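Local coordinates for protein aminoglycoside acetyltransferase meta-AAC0020 (Uncultured bacterium, PDB 5F47) that probably transfers an acetyl group from acetyl-coenzyme A to aminoglycoside antibiotics, as a GNAT-fold enzyme linked to antibiotic resistance, at residues S41-S45 / E46-K50. Residues are numbered along the deposited sequence; the frame is centred on the assembly and turned at random.
Sequences SIPDS and EHLQK
Asp44 and His47 meet in a side-chain N-cap, which opens helix 45-53 of this GNAT-fold acetyltransferase. The carboxylate of Asp44 reaches forward to the first turn, and its OD1 accepts from His47 N at 3.2 Å. The N-H points fairly straight at the oxygen but meets it from above the carboxylate plane, 42° out of it. With chi1 at 70°, CG of Asp44 sits between the backbone N and the carbonyl carbon, which brings OD1 within range of His47 N. The backbone of the same residue contributes too, since Asp44 O takes Leu48 N at 3.1 Å in the carbonyl plane, while Ser45 O receives Gln49 N one step further on.

Upstream of the cap, the chain folds its apolar side chains against the same turn. Pro43 CB rests 3.7 Å from CD2 of the His47 ring, approaching it obliquely. CD1 of Leu48 reaches CG1 of Ile42 at 3.9 Å, the two side chains crossing at about a right angle; Leu48 also packs on Leu21 of helix 21-34.

Further out, His47 NE2 is hydrogen-bonded to Gln79 O of the second subunit, whose Tyr80 packs on Pro43 and Leu48; the helix start therefore lies at the contact between the two subunits of the assembly. Gln49 NE2 donates to Glu18 O and Asn53 OD1, and both residues belong to a calcium site. The exposed side chains of Asp44 and Glu46 lie side by side, pointing the same way, a closeness probably eased by a water that donates to Asp44 OD2 at 2.9 Å and, weakly, to Glu46 OE1 at 3.2 Å.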
loop_
_atom_site.group_PDB
_atom_site.type_symbol
_atom_site.label_atom_id
_atom_site.label_comp_id
_atom_site.label_asym_id
_atom_site.label_seq_id
_atom_site.Cartn_x
_atom_site.Cartn_y
_atom_site.Cartn_z
ATOM N N SER B 41 -13.891 8.592 14.994
ATOM C CA SER B 41 -13.425 8.489 16.382
ATOM C C SER B 41 -11.945 8.206 16.336
ATOM O O SER B 41 -11.528 7.138 15.880
ATOM C CB SER B 41 -14.137 7.369 17.159
ATOM O OG SER B 41 -15.434 7.740 17.571
ATOM N N ILE B 42 -11.132 9.155 16.778
ATOM C CA ILE B 42 -9.688 8.967 16.672
ATOM C C ILE B 42 -9.284 7.774 17.562
ATOM O O ILE B 42 -9.819 7.608 18.645
ATOM C CB ILE B 42 -8.924 10.270 17.045
ATOM C CG1 ILE B 42 -7.464 10.175 16.612
ATOM C CG2 ILE B 42 -9.080 10.613 18.538
ATOM C CD1 ILE B 42 -6.720 11.510 16.725
ATOM N N PRO B 43 -8.382 6.904 17.067
ATOM C CA PRO B 43 -7.893 5.811 17.920
ATOM C C PRO B 43 -7.185 6.344 19.155
ATOM O O PRO B 43 -6.794 7.511 19.149
ATOM C CB PRO B 43 -6.902 5.075 17.014
ATOM C CG PRO B 43 -7.337 5.398 15.638
ATOM C CD PRO B 43 -7.876 6.792 15.688
ATOM N N ASP B 44 -6.994 5.529 20.189
ATOM C CA ASP B 44 -6.337 6.080 21.364
ATOM C C ASP B 44 -4.850 6.269 21.117
ATOM O O ASP B 44 -4.280 5.775 20.130
ATOM C CB ASP B 44 -6.583 5.233 22.621
ATOM C CG ASP B 44 -5.877 3.892 22.605
ATOM O OD1 ASP B 44 -5.242 3.511 21.602
ATOM O OD2 ASP B 44 -5.974 3.194 23.638
ATOM N N SER B 45 -4.234 7.035 21.997
ATOM C CA SER B 45 -2.888 7.500 21.769
ATOM C C SER B 45 -1.862 6.388 21.907
ATOM O O SER B 45 -0.794 6.465 21.324
ATOM C CB SER B 45 -2.580 8.649 22.719
ATOM O OG SER B 45 -3.349 9.781 22.344
ATOM N N GLU B 46 -2.183 5.353 22.669
ATOM C CA GLU B 46 -1.307 4.190 22.736
ATOM C C GLU B 46 -1.132 3.585 21.347
ATOM O O GLU B 46 -0.018 3.261 20.923
ATOM C CB GLU B 46 -1.873 3.154 23.702
ATOM C CG GLU B 46 -1.116 1.840 23.733
ATOM C CD GLU B 46 -1.733 0.846 24.702
ATOM O OE1 GLU B 46 -2.539 1.270 25.559
ATOM O OE2 GLU B 46 -1.415 -0.359 24.604
ATOM N N HIS B 47 -2.237 3.439 20.626
ATOM C CA HIS B 47 -2.187 2.898 19.277
ATOM C C HIS B 47 -1.423 3.825 18.331
ATOM O O HIS B 47 -0.559 3.390 17.549
ATOM C CB HIS B 47 -3.606 2.654 18.737
ATOM C CG HIS B 47 -3.616 2.270 17.289
ATOM N ND1 HIS B 47 -3.223 1.023 16.859
ATOM C CD2 HIS B 47 -3.913 2.980 16.176
ATOM C CE1 HIS B 47 -3.304 0.971 15.541
ATOM N NE2 HIS B 47 -3.695 2.153 15.098
ATOM N N LEU B 48 -1.741 5.115 18.394
ATOM C CA LEU B 48 -1.114 6.062 17.486
ATOM C C LEU B 48 0.382 6.175 17.766
ATOM O O LEU B 48 1.177 6.319 16.830
ATOM C CB LEU B 48 -1.792 7.429 17.590
ATOM C CG LEU B 48 -3.240 7.490 17.094
ATOM C CD1 LEU B 48 -3.812 8.883 17.308
ATOM C CD2 LEU B 48 -3.323 7.076 15.622
ATOM N N GLN B 49 0.776 6.091 19.032
ATOM C CA GLN B 49 2.194 6.142 19.362
ATOM C C GLN B 49 2.917 4.923 18.802
ATOM O O GLN B 49 4.020 5.038 18.271
ATOM C CB GLN B 49 2.414 6.229 20.873
ATOM C CG GLN B 49 3.890 6.371 21.275
ATOM C CD GLN B 49 4.489 7.682 20.809
ATOM O OE1 GLN B 49 4.031 8.752 21.212
ATOM N NE2 GLN B 49 5.519 7.610 19.958
ATOM N N LYS B 50 2.296 3.757 18.927
ATOM C CA LYS B 50 2.868 2.519 18.397
ATOM C C LYS B 50 3.108 2.625 16.895
ATOM O O LYS B 50 4.156 2.221 16.382
ATOM C CB LYS B 50 1.947 1.336 18.707
ATOM C CG LYS B 50 2.549 -0.034 18.438
ATOM C CD LYS B 50 1.637 -1.146 18.967
ATOM C CE LYS B 50 2.112 -2.531 18.534
ATOM N NZ LYS B 50 1.279 -3.627 19.118
HETATM O O HOH W 1 -5.264 0.401 24.220
#